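Local structure of cycloserine biosynthesis protein DcsG (Streptomyces lavendulae, 6JIL) at residues F134-T139 against V172-Y177; K145-Y150 against A204-D209; I3-T8 against S46-V51. The protein catalyses the ATP-dependent cyclisation of O-ureido-D-serine to the antibiotic D-cycloserine, using magnesium as cofactor. All blocks are in the same frame, centred on the assembly; numbering follows the deposited sequence.

Contact 1: residues F134-T139 against V172-Y177; sequences FVVKPT and VILQPY. With ADP (adenosine-5'-diphosphate), chain G.
This antiparallel strand pair forms the adenine side of the nucleotide pocket in an ATP-grasp enzyme, and K137, Q175 and P176 are established ATP-binding residues. K137 NZ donates to Q175 OE1 at 2.6 Å, approaching from above the plane of the amide carbonyl, 46° out of it. The lysine chain is bent at chi3 (76°), which turns the amine so that it also donates to ADP N7 and ADP O1A, both at 3.0 Å; it thus bridges base and alpha-phosphate, and its charge probably helps to neutralise the phosphate. Q175 OE1 accepts a second hydrogen bond, from ADP N6, at 3.2 Å, while T108 OG1 bonds Q175 NE2, which helps fix which way round the amide lies. ADP N6 also donates to P176 O at 3.0 Å. Y177 lays one ring face against the base, offset so that ADP C2 sits near the rim, 3.3 Å from Y177 CE1; V135 CG2 meets the ring's edge in its plane. Behind the face that carries V135, K137, I173 and Q175, backbone hydrogen bonds pair V135 with Q175 and K137 with I173, the I173 N to K137 O bond being nearly straight at 172°. On the other face V136 CG2 lies beside L174 CD2, V172 rests on helix 155-167 and L174 on F124 of helix 117-127. F134, at the pair's end, also packs on F124. Strands 109-111 and 148-151 flank the pair.

Contact 2: residues K145-Y150 against A204-D209; sequences KDVQRY and AMLMPD. With ADP (adenosine-5'-diphosphate), chain G.
This is a loop-on-strand contact at the edge of the nucleotide pocket of the ATP-grasp fold: 204-209 lies in the loop between strands 195-202 and 220-223 and meets strand 148-151 of another sheet. L206 is the apolar centre of the contact. Its branched end reaches the ribose, with L206 CD2 3.3 Å from ADP C1', and the same methyl lies 4.0 Å from V147 CG1, the two side chains meeting at about a right angle. A compact valine and a branched leucine suit this place, since together they give the sugar an apolar wall while the neighbouring backbone supplies polarity: M205 N, of a selenomethionine, donates to ADP O2' at 3.2 Å. Two residues on, in the strand, R149 CB packs against L206 CB at 3.9 Å. R149 CG is anti to the backbone N (chi1 178°) and the chain stays extended to NE, which carries the guanidinium out alongside the loop backbone, between L206 and P208. NE forms a salt bridge with E133 and NH2 one with D182, and the group makes a cation-pi contact with Y177. P208 CA lies over one face of the guanidinium, and P208 CG comes to 3.7 Å from R149 NH1. That NH1 donates to L206 O at 2.9 Å in a somewhat bent bond (139° at the hydrogen). The oxygen lies in the guanidinium plane, but the donor is tilted 31° from the carbonyl plane.

Contact 3: residues I3-T8 against S46-V51; sequences ILALVT and SRFEAV
A5 and F48 provide the clearest side-chain contact here, a CH-pi interaction in which A5 CB stands over the centre of the aromatic ring, 3.4 Å from the F48 ring centroid and 8° off the ring normal. Alanine's single methyl suits a position pressed directly against a ring face. The F48 torsion chi1 of -52°, with CG anti to the carbonyl carbon, swings the ring back across strand 4-8, where it also touches E34 and C36 of strand 33-37. Further apolar contacts follow the same face: A5 CB lies 3.8 Å from V51 CG2, and V7 CG2 meets V51 CG1 at 3.4 Å. These beta-branched valines suit extended strands, and V51 also packs on V73 of helix 63-76. On the other face, L4 CD2 approaches the backbone at A50 O, 3.5 Å away, and L4 also touches V52. The segments are neighbours in the four-stranded parallel sheet of the N-terminal part of the chain, in which strand 4-8 runs between 33-37 and 50-55. Among backbone hydrogen bonds, A5 N donates to A50 O at 3.2 Å, and the bond is almost straight at its hydrogen (178°). E49 N donates to I3 O at 3.0 Å. V51 CA adds a weaker CA-H...O contact to A5 O, 3.6 Å away. R47, whose long chain suits a solvent-facing position, forms a long, weak ion pair with E34.

In the fold
Contact 3 comes first along the chain and is complete before the others begin; it lies on the opposite side of the chain's centre from the other two, its middle about 35 Å from that of contact 1 and 36 Å from that of contact 2. Contacts 1 and 2 have centres 10 Å apart and alternate in sequence, 134-139, 145-150, 172-177, 204-209. Segments of both lie in one antiparallel sheet: strands 133-138 and 172-176 of contact 1, strand 148-151 of contact 2. Both touch ADP: contact 1 binds the adenine and the alpha-phosphate, whereas contact 2 brings a loop from the five-stranded sheet to the ribose. The nucleotide is therefore gripped between two sheets, as the family name suggests.

Contact 1: residues F134-T139 against V172-Y177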
loop_
_atom_site.group_PDB
_atom_site.type_symbol
_atom_site.label_atom_id
_atom_site.label_comp_id
_atom_site.label_asym_id
_atom_site.label_seq_id
_atom_site.Cartn_x
_atom_site.Cartn_y
_atom_site.Cartn_z
ATOM N N PHE A 134 19.166 6.346 5.738
ATOM C CA PHE A 134 18.021 5.585 6.221
ATOM C C PHE A 134 16.754 6.363 5.935
ATOM O O PHE A 134 16.817 7.530 5.564
ATOM C CB PHE A 134 18.155 5.300 7.721
ATOM C CG PHE A 134 18.213 6.534 8.591
ATOM C CD1 PHE A 134 17.121 6.899 9.376
ATOM C CD2 PHE A 134 19.382 7.291 8.678
ATOM C CE1 PHE A 134 17.195 7.996 10.243
ATOM C CE2 PHE A 134 19.465 8.390 9.540
ATOM C CZ PHE A 134 18.370 8.741 10.325
ATOM N N VAL A 135 15.604 5.718 6.088
ATOM C CA VAL A 135 14.348 6.388 5.822
ATOM C C VAL A 135 13.425 6.314 7.018
ATOM O O VAL A 135 13.397 5.309 7.735
ATOM C CB VAL A 135 13.628 5.760 4.609
ATOM C CG1 VAL A 135 12.321 6.501 4.316
ATOM C CG2 VAL A 135 14.541 5.794 3.402
ATOM N N VAL A 136 12.680 7.395 7.232
ATOM C CA VAL A 136 11.712 7.466 8.309
ATOM C C VAL A 136 10.339 7.547 7.658
ATOM O O VAL A 136 10.137 8.287 6.699
ATOM C CB VAL A 136 11.909 8.720 9.193
ATOM C CG1 VAL A 136 10.703 8.881 10.139
ATOM C CG2 VAL A 136 13.212 8.600 9.991
ATOM N N LYS A 137 9.391 6.784 8.178
ATOM C CA LYS A 137 8.052 6.802 7.614
ATOM C C LYS A 137 7.057 6.217 8.603
ATOM O O LYS A 137 7.402 5.342 9.395
ATOM C CB LYS A 137 8.011 5.971 6.329
ATOM C CG LYS A 137 7.987 4.474 6.597
ATOM C CD LYS A 137 7.946 3.633 5.327
ATOM C CE LYS A 137 9.295 3.574 4.635
ATOM N NZ LYS A 137 9.297 2.584 3.516
ATOM N N PRO A 138 5.812 6.711 8.576
ATOM C CA PRO A 138 4.760 6.218 9.464
ATOM C C PRO A 138 4.310 4.867 8.917
ATOM O O PRO A 138 4.360 4.638 7.712
ATOM C CB PRO A 138 3.678 7.278 9.328
ATOM C CG PRO A 138 3.824 7.692 7.893
ATOM C CD PRO A 138 5.319 7.831 7.756
ATOM N N THR A 139 3.881 3.966 9.790
ATOM C CA THR A 139 3.430 2.662 9.322
ATOM C C THR A 139 2.062 2.786 8.670
ATOM O O THR A 139 1.658 1.926 7.880
ATOM C CB THR A 139 3.300 1.672 10.463
ATOM O OG1 THR A 139 2.293 2.136 11.368
ATOM C CG2 THR A 139 4.619 1.525 11.186
ATOM N N VAL A 172 6.194 4.118 13.892
ATOM C CA VAL A 172 7.143 4.594 12.893
ATOM C C VAL A 172 8.083 3.492 12.463
ATOM O O VAL A 172 8.552 2.704 13.283
ATOM C CB VAL A 172 7.982 5.772 13.439
ATOM C CG1 VAL A 172 9.001 6.227 12.401
ATOM C CG2 VAL A 172 7.060 6.924 13.821
ATOM N N ILE A 173 8.351 3.432 11.166
ATOM C CA ILE A 173 9.252 2.430 10.632
ATOM C C ILE A 173 10.563 3.065 10.202
ATOM O O ILE A 173 10.577 4.117 9.572
ATOM C CB ILE A 173 8.610 1.677 9.432
ATOM C CG1 ILE A 173 7.656 0.605 9.958
ATOM C CG2 ILE A 173 9.679 1.031 8.567
ATOM C CD1 ILE A 173 6.963 -0.174 8.881
ATOM N N LEU A 174 11.664 2.424 10.581
ATOM C CA LEU A 174 13.001 2.879 10.223
ATOM C C LEU A 174 13.580 1.823 9.293
ATOM O O LEU A 174 13.562 0.637 9.616
ATOM C CB LEU A 174 13.889 2.994 11.470
ATOM C CG LEU A 174 13.458 3.955 12.581
ATOM C CD1 LEU A 174 14.462 3.901 13.728
ATOM C CD2 LEU A 174 13.361 5.364 12.032
ATOM N N GLN A 175 14.069 2.242 8.131
ATOM C CA GLN A 175 14.664 1.296 7.189
ATOM C C GLN A 175 15.925 1.874 6.578
ATOM O O GLN A 175 16.055 3.084 6.418
ATOM C CB GLN A 175 13.720 0.969 6.020
ATOM C CG GLN A 175 12.321 0.538 6.374
ATOM C CD GLN A 175 11.460 0.329 5.138
ATOM O OE1 GLN A 175 11.408 1.181 4.253
ATOM N NE2 GLN A 175 10.775 -0.805 5.077
ATOM N N PRO A 176 16.885 1.008 6.240
ATOM C CA PRO A 176 18.093 1.551 5.629
ATOM C C PRO A 176 17.676 1.972 4.225
ATOM O O PRO A 176 16.760 1.383 3.654
ATOM C CB PRO A 176 19.033 0.354 5.606
ATOM C CG PRO A 176 18.093 -0.812 5.483
ATOM C CD PRO A 176 17.010 -0.441 6.469
ATOM N N TYR A 177 18.319 2.993 3.676
ATOM C CA TYR A 177 17.988 3.432 2.330
ATOM C C TYR A 177 18.560 2.442 1.316
ATOM O O TYR A 177 19.774 2.236 1.265
ATOM C CB TYR A 177 18.568 4.819 2.046
ATOM C CG TYR A 177 18.072 5.375 0.737
ATOM C CD1 TYR A 177 16.810 5.963 0.645
ATOM C CD2 TYR A 177 18.820 5.241 -0.429
ATOM C CE1 TYR A 177 16.304 6.397 -0.578
ATOM C CE2 TYR A 177 18.320 5.671 -1.662
ATOM C CZ TYR A 177 17.060 6.244 -1.728
ATOM O OH TYR A 177 16.543 6.642 -2.940
HETATM P PB ADP G . 4.146 4.943 0.715
HETATM O O1B ADP G . 4.384 4.869 -0.879
HETATM O O2B ADP G . 3.002 4.012 1.110
HETATM O O3B ADP G . 3.782 6.395 1.093
HETATM P PA ADP G . 6.669 3.849 0.652
HETATM O O1A ADP G . 7.239 2.712 1.372
HETATM O O2A ADP G . 6.154 3.323 -0.757
HETATM O O3A ADP G . 5.469 4.483 1.560
HETATM O "O5'" ADP G . 7.816 4.966 0.487
HETATM C "C5'" ADP G . 7.429 5.907 -0.514
HETATM C "C4'" ADP G . 8.608 6.109 -1.475
HETATM O "O4'" ADP G . 9.802 6.440 -0.731
HETATM C "C3'" ADP G . 8.903 4.837 -2.259
HETATM O "O3'" ADP G . 8.160 4.778 -3.471
HETATM C "C2'" ADP G . 10.416 4.911 -2.481
HETATM O "O2'" ADP G . 10.741 5.609 -3.688
HETATM C "C1'" ADP G . 10.926 5.644 -1.220
HETATM N N9 ADP G . 11.401 4.683 -0.184
HETATM C C8 ADP G . 10.772 4.351 0.991
HETATM N N7 ADP G . 11.498 3.523 1.682
HETATM C C5 ADP G . 12.637 3.260 1.010
HETATM C C6 ADP G . 13.865 2.629 1.347
HETATM N N6 ADP G . 13.995 1.916 2.530
HETATM N N1 ADP G . 14.907 2.752 0.503
HETATM C C2 ADP G . 14.817 3.451 -0.630
HETATM N N3 ADP G . 13.690 4.066 -0.983
HETATM C C4 ADP G . 12.591 4.000 -0.208
#

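Contact 2: residues K145-Y150 against A204-D209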
loop_
_atom_site.group_PDB
_atom_site.type_symbol
_atom_site.label_atom_id
_atom_site.label_comp_id
_atom_site.label_asym_id
_atom_site.label_seq_id
_atom_site.Cartn_x
_atom_site.Cartn_y
_atom_site.Cartn_z
ATOM N N LYS A 145 3.427 10.162 2.068
ATOM C CA LYS A 145 3.163 10.980 3.252
ATOM C C LYS A 145 4.173 10.817 4.397
ATOM O O LYS A 145 4.454 9.707 4.850
ATOM C CB LYS A 145 1.764 10.711 3.800
ATOM C CG LYS A 145 1.388 11.696 4.896
ATOM C CD LYS A 145 0.024 11.424 5.490
ATOM C CE LYS A 145 -0.366 12.557 6.411
ATOM N NZ LYS A 145 -0.246 13.860 5.685
ATOM N N ASP A 146 4.694 11.945 4.864
ATOM C CA ASP A 146 5.669 11.998 5.957
ATOM C C ASP A 146 6.823 11.016 5.820
ATOM O O ASP A 146 7.339 10.511 6.818
ATOM C CB ASP A 146 4.975 11.799 7.308
ATOM C CG ASP A 146 3.977 12.904 7.617
ATOM O OD1 ASP A 146 4.351 14.086 7.526
ATOM O OD2 ASP A 146 2.817 12.596 7.957
ATOM N N VAL A 147 7.227 10.755 4.581
ATOM C CA VAL A 147 8.336 9.856 4.318
ATOM C C VAL A 147 9.550 10.717 4.018
ATOM O O VAL A 147 9.456 11.662 3.233
ATOM C CB VAL A 147 8.060 8.961 3.104
ATOM C CG1 VAL A 147 9.270 8.107 2.815
ATOM C CG2 VAL A 147 6.841 8.091 3.365
ATOM N N GLN A 148 10.683 10.404 4.644
ATOM C CA GLN A 148 11.897 11.183 4.426
ATOM C C GLN A 148 13.190 10.367 4.427
ATOM O O GLN A 148 13.288 9.309 5.055
ATOM C CB GLN A 148 12.007 12.310 5.467
ATOM C CG GLN A 148 10.844 13.299 5.449
ATOM C CD GLN A 148 11.097 14.543 6.294
ATOM O OE1 GLN A 148 10.172 15.308 6.589
ATOM N NE2 GLN A 148 12.352 14.757 6.678
ATOM N N ARG A 149 14.181 10.907 3.724
ATOM C CA ARG A 149 15.500 10.309 3.569
ATOM C C ARG A 149 16.523 11.080 4.406
ATOM O O ARG A 149 16.506 12.311 4.437
ATOM C CB ARG A 149 15.873 10.360 2.084
ATOM C CG ARG A 149 17.230 9.830 1.716
ATOM C CD ARG A 149 17.431 9.984 0.217
ATOM N NE ARG A 149 18.685 9.401 -0.243
ATOM C CZ ARG A 149 18.949 9.132 -1.516
ATOM N NH1 ARG A 149 18.047 9.394 -2.451
ATOM N NH2 ARG A 149 20.106 8.583 -1.849
ATOM N N TYR A 150 17.405 10.358 5.089
ATOM C CA TYR A 150 18.429 10.998 5.920
ATOM C C TYR A 150 19.796 10.326 5.845
ATOM O O TYR A 150 19.894 9.103 5.713
ATOM C CB TYR A 150 18.028 11.003 7.406
ATOM C CG TYR A 150 16.702 11.646 7.741
ATOM C CD1 TYR A 150 15.510 10.918 7.687
ATOM C CD2 TYR A 150 16.644 12.983 8.135
ATOM C CE1 TYR A 150 14.287 11.514 8.020
ATOM C CE2 TYR A 150 15.441 13.583 8.467
ATOM C CZ TYR A 150 14.268 12.851 8.410
ATOM O OH TYR A 150 13.088 13.467 8.750
ATOM N N ALA A 204 12.281 6.853 -8.322
ATOM C CA ALA A 204 12.575 7.097 -6.915
ATOM C C ALA A 204 11.737 8.289 -6.459
ATOM O O ALA A 204 11.430 9.168 -7.254
ATOM C CB ALA A 204 14.063 7.385 -6.738
HETATM N N MSE A 205 11.367 8.319 -5.184
HETATM C CA MSE A 205 10.551 9.412 -4.654
HETATM C C MSE A 205 11.332 10.348 -3.734
HETATM O O MSE A 205 11.026 11.538 -3.627
HETATM C CB MSE A 205 9.360 8.838 -3.886
HETATM C CG MSE A 205 8.367 8.071 -4.744
HETATM SE SE MSE A 205 7.350 9.233 -5.912
HETATM C CE MSE A 205 8.053 8.694 -7.632
ATOM N N LEU A 206 12.336 9.797 -3.066
ATOM C CA LEU A 206 13.161 10.555 -2.138
ATOM C C LEU A 206 14.446 11.041 -2.812
ATOM O O LEU A 206 15.359 10.253 -3.070
ATOM C CB LEU A 206 13.500 9.669 -0.937
ATOM C CG LEU A 206 12.440 9.398 0.141
ATOM C CD1 LEU A 206 11.043 9.760 -0.341
ATOM C CD2 LEU A 206 12.527 7.948 0.555
HETATM N N MSE A 207 14.519 12.340 -3.089
HETATM C CA MSE A 207 15.695 12.916 -3.734
HETATM C C MSE A 207 16.829 13.154 -2.746
HETATM O O MSE A 207 16.595 13.466 -1.579
HETATM C CB MSE A 207 15.340 14.243 -4.407
HETATM C CG MSE A 207 14.318 14.137 -5.529
HETATM SE SE MSE A 207 14.742 12.800 -6.872
HETATM C CE MSE A 207 16.491 13.432 -7.411
ATOM N N PRO A 208 18.082 13.010 -3.203
ATOM C CA PRO A 208 19.244 13.220 -2.336
ATOM C C PRO A 208 19.246 14.617 -1.708
ATOM O O PRO A 208 19.782 14.812 -0.625
ATOM C CB PRO A 208 20.422 13.017 -3.286
ATOM C CG PRO A 208 19.885 12.045 -4.288
ATOM C CD PRO A 208 18.505 12.584 -4.548
ATOM N N ASP A 209 18.632 15.579 -2.391
ATOM C CA ASP A 209 18.581 16.956 -1.904
ATOM C C ASP A 209 17.431 17.246 -0.935
ATOM O O ASP A 209 17.133 18.408 -0.659
ATOM C CB ASP A 209 18.501 17.935 -3.083
ATOM C CG ASP A 209 17.121 17.986 -3.714
ATOM O OD1 ASP A 209 16.933 18.753 -4.683
ATOM O OD2 ASP A 209 16.217 17.266 -3.243
HETATM P PB ADP G . 4.146 4.943 0.715
HETATM O O1B ADP G . 4.384 4.869 -0.879
HETATM O O2B ADP G . 3.002 4.012 1.110
HETATM O O3B ADP G . 3.782 6.395 1.093
HETATM P PA ADP G . 6.669 3.849 0.652
HETATM O O1A ADP G . 7.239 2.712 1.372
HETATM O O2A ADP G . 6.154 3.323 -0.757
HETATM O O3A ADP G . 5.469 4.483 1.560
HETATM O "O5'" ADP G . 7.816 4.966 0.487
HETATM C "C5'" ADP G . 7.429 5.907 -0.514
HETATM C "C4'" ADP G . 8.608 6.109 -1.475
HETATM O "O4'" ADP G . 9.802 6.440 -0.731
HETATM C "C3'" ADP G . 8.903 4.837 -2.259
HETATM O "O3'" ADP G . 8.160 4.778 -3.471
HETATM C "C2'" ADP G . 10.416 4.911 -2.481
HETATM O "O2'" ADP G . 10.741 5.609 -3.688
HETATM C "C1'" ADP G . 10.926 5.644 -1.220
HETATM N N9 ADP G . 11.401 4.683 -0.184
HETATM C C8 ADP G . 10.772 4.351 0.991
HETATM N N7 ADP G . 11.498 3.523 1.682
HETATM C C5 ADP G . 12.637 3.260 1.010
HETATM C C6 ADP G . 13.865 2.629 1.347
HETATM N N6 ADP G . 13.995 1.916 2.530
HETATM N N1 ADP G . 14.907 2.752 0.503
HETATM C C2 ADP G . 14.817 3.451 -0.630
HETATM N N3 ADP G . 13.690 4.066 -0.983
HETATM C C4 ADP G . 12.591 4.000 -0.208
HETATM O O HOH W 1 17.736 13.282 1.527
#

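Contact 3: residues I3-T8 against S46-V51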
loop_
_atom_site.group_PDB
_atom_site.type_symbol
_atom_site.label_atom_id
_atom_site.label_comp_id
_atom_site.label_asym_id
_atom_site.label_seq_id
_atom_site.Cartn_x
_atom_site.Cartn_y
_atom_site.Cartn_z
ATOM N N ILE A 3 -25.859 -3.511 -6.280
ATOM C CA ILE A 3 -25.087 -2.313 -6.558
ATOM C C ILE A 3 -23.797 -2.367 -5.733
ATOM O O ILE A 3 -23.812 -2.716 -4.550
ATOM C CB ILE A 3 -25.933 -1.047 -6.243
ATOM C CG1 ILE A 3 -25.858 -0.060 -7.404
ATOM C CG2 ILE A 3 -25.449 -0.378 -4.992
ATOM C CD1 ILE A 3 -26.888 1.057 -7.299
ATOM N N LEU A 4 -22.683 -2.039 -6.383
ATOM C CA LEU A 4 -21.360 -2.071 -5.767
ATOM C C LEU A 4 -20.860 -0.663 -5.470
ATOM O O LEU A 4 -20.841 0.197 -6.360
ATOM C CB LEU A 4 -20.366 -2.745 -6.719
ATOM C CG LEU A 4 -19.158 -3.523 -6.191
ATOM C CD1 LEU A 4 -18.073 -3.520 -7.258
ATOM C CD2 LEU A 4 -18.634 -2.921 -4.917
ATOM N N ALA A 5 -20.448 -0.429 -4.227
ATOM C CA ALA A 5 -19.928 0.877 -3.843
ATOM C C ALA A 5 -18.415 0.885 -4.028
ATOM O O ALA A 5 -17.734 -0.035 -3.587
ATOM C CB ALA A 5 -20.277 1.177 -2.389
ATOM N N LEU A 6 -17.898 1.899 -4.715
ATOM C CA LEU A 6 -16.455 2.032 -4.920
ATOM C C LEU A 6 -16.075 3.269 -4.098
ATOM O O LEU A 6 -16.380 4.398 -4.477
ATOM C CB LEU A 6 -16.133 2.229 -6.407
ATOM C CG LEU A 6 -16.571 1.097 -7.359
ATOM C CD1 LEU A 6 -16.181 1.440 -8.786
ATOM C CD2 LEU A 6 -15.935 -0.226 -6.952
ATOM N N VAL A 7 -15.427 3.045 -2.961
ATOM C CA VAL A 7 -15.078 4.126 -2.053
ATOM C C VAL A 7 -13.876 4.987 -2.411
ATOM O O VAL A 7 -12.800 4.490 -2.732
ATOM C CB VAL A 7 -14.872 3.591 -0.616
ATOM C CG1 VAL A 7 -14.700 4.755 0.363
ATOM C CG2 VAL A 7 -16.060 2.738 -0.210
ATOM N N THR A 8 -14.075 6.292 -2.315
ATOM C CA THR A 8 -13.042 7.276 -2.607
ATOM C C THR A 8 -13.321 8.467 -1.685
ATOM O O THR A 8 -14.005 8.328 -0.671
ATOM C CB THR A 8 -13.144 7.745 -4.096
ATOM O OG1 THR A 8 -12.056 8.624 -4.410
ATOM C CG2 THR A 8 -14.474 8.486 -4.335
ATOM N N SER A 46 -26.219 0.782 3.614
ATOM C CA SER A 46 -27.030 -0.425 3.717
ATOM C C SER A 46 -27.605 -0.802 2.350
ATOM O O SER A 46 -28.036 -1.933 2.146
ATOM C CB SER A 46 -28.180 -0.210 4.709
ATOM O OG SER A 46 -29.162 0.668 4.184
ATOM N N ARG A 47 -27.610 0.153 1.423
ATOM C CA ARG A 47 -28.138 -0.071 0.076
ATOM C C ARG A 47 -27.271 -0.960 -0.807
ATOM O O ARG A 47 -27.772 -1.547 -1.763
ATOM C CB ARG A 47 -28.316 1.252 -0.674
ATOM C CG ARG A 47 -29.486 2.107 -0.267
ATOM C CD ARG A 47 -29.595 3.295 -1.227
ATOM N NE ARG A 47 -28.350 4.062 -1.285
ATOM C CZ ARG A 47 -27.580 4.185 -2.364
ATOM N NH1 ARG A 47 -27.915 3.591 -3.504
ATOM N NH2 ARG A 47 -26.466 4.904 -2.298
ATOM N N PHE A 48 -25.978 -1.038 -0.509
ATOM C CA PHE A 48 -25.061 -1.829 -1.321
ATOM C C PHE A 48 -24.974 -3.317 -0.998
ATOM O O PHE A 48 -25.173 -3.740 0.139
ATOM C CB PHE A 48 -23.653 -1.234 -1.252
ATOM C CG PHE A 48 -23.598 0.227 -1.569
ATOM C CD1 PHE A 48 -23.529 1.170 -0.554
ATOM C CD2 PHE A 48 -23.645 0.664 -2.886
ATOM C CE1 PHE A 48 -23.508 2.524 -0.850
ATOM C CE2 PHE A 48 -23.625 2.015 -3.192
ATOM C CZ PHE A 48 -23.556 2.948 -2.173
ATOM N N GLU A 49 -24.663 -4.100 -2.024
ATOM C CA GLU A 49 -24.508 -5.543 -1.894
ATOM C C GLU A 49 -23.153 -5.735 -1.237
ATOM O O GLU A 49 -22.975 -6.578 -0.369
ATOM C CB GLU A 49 -24.491 -6.197 -3.280
ATOM C CG GLU A 49 -24.849 -7.668 -3.295
ATOM C CD GLU A 49 -26.354 -7.892 -3.315
ATOM O OE1 GLU A 49 -26.794 -9.058 -3.181
ATOM O OE2 GLU A 49 -27.097 -6.896 -3.476
ATOM N N ALA A 50 -22.195 -4.933 -1.677
ATOM C CA ALA A 50 -20.846 -4.980 -1.151
ATOM C C ALA A 50 -20.166 -3.632 -1.354
ATOM O O ALA A 50 -20.685 -2.749 -2.036
ATOM C CB ALA A 50 -20.045 -6.075 -1.837
ATOM N N VAL A 51 -18.993 -3.495 -0.755
ATOM C CA VAL A 51 -18.215 -2.275 -0.838
ATOM C C VAL A 51 -16.759 -2.604 -1.140
ATOM O O VAL A 51 -16.231 -3.598 -0.650
ATOM C CB VAL A 51 -18.295 -1.496 0.499
ATOM C CG1 VAL A 51 -17.280 -0.380 0.523
ATOM C CG2 VAL A 51 -19.699 -0.926 0.680
#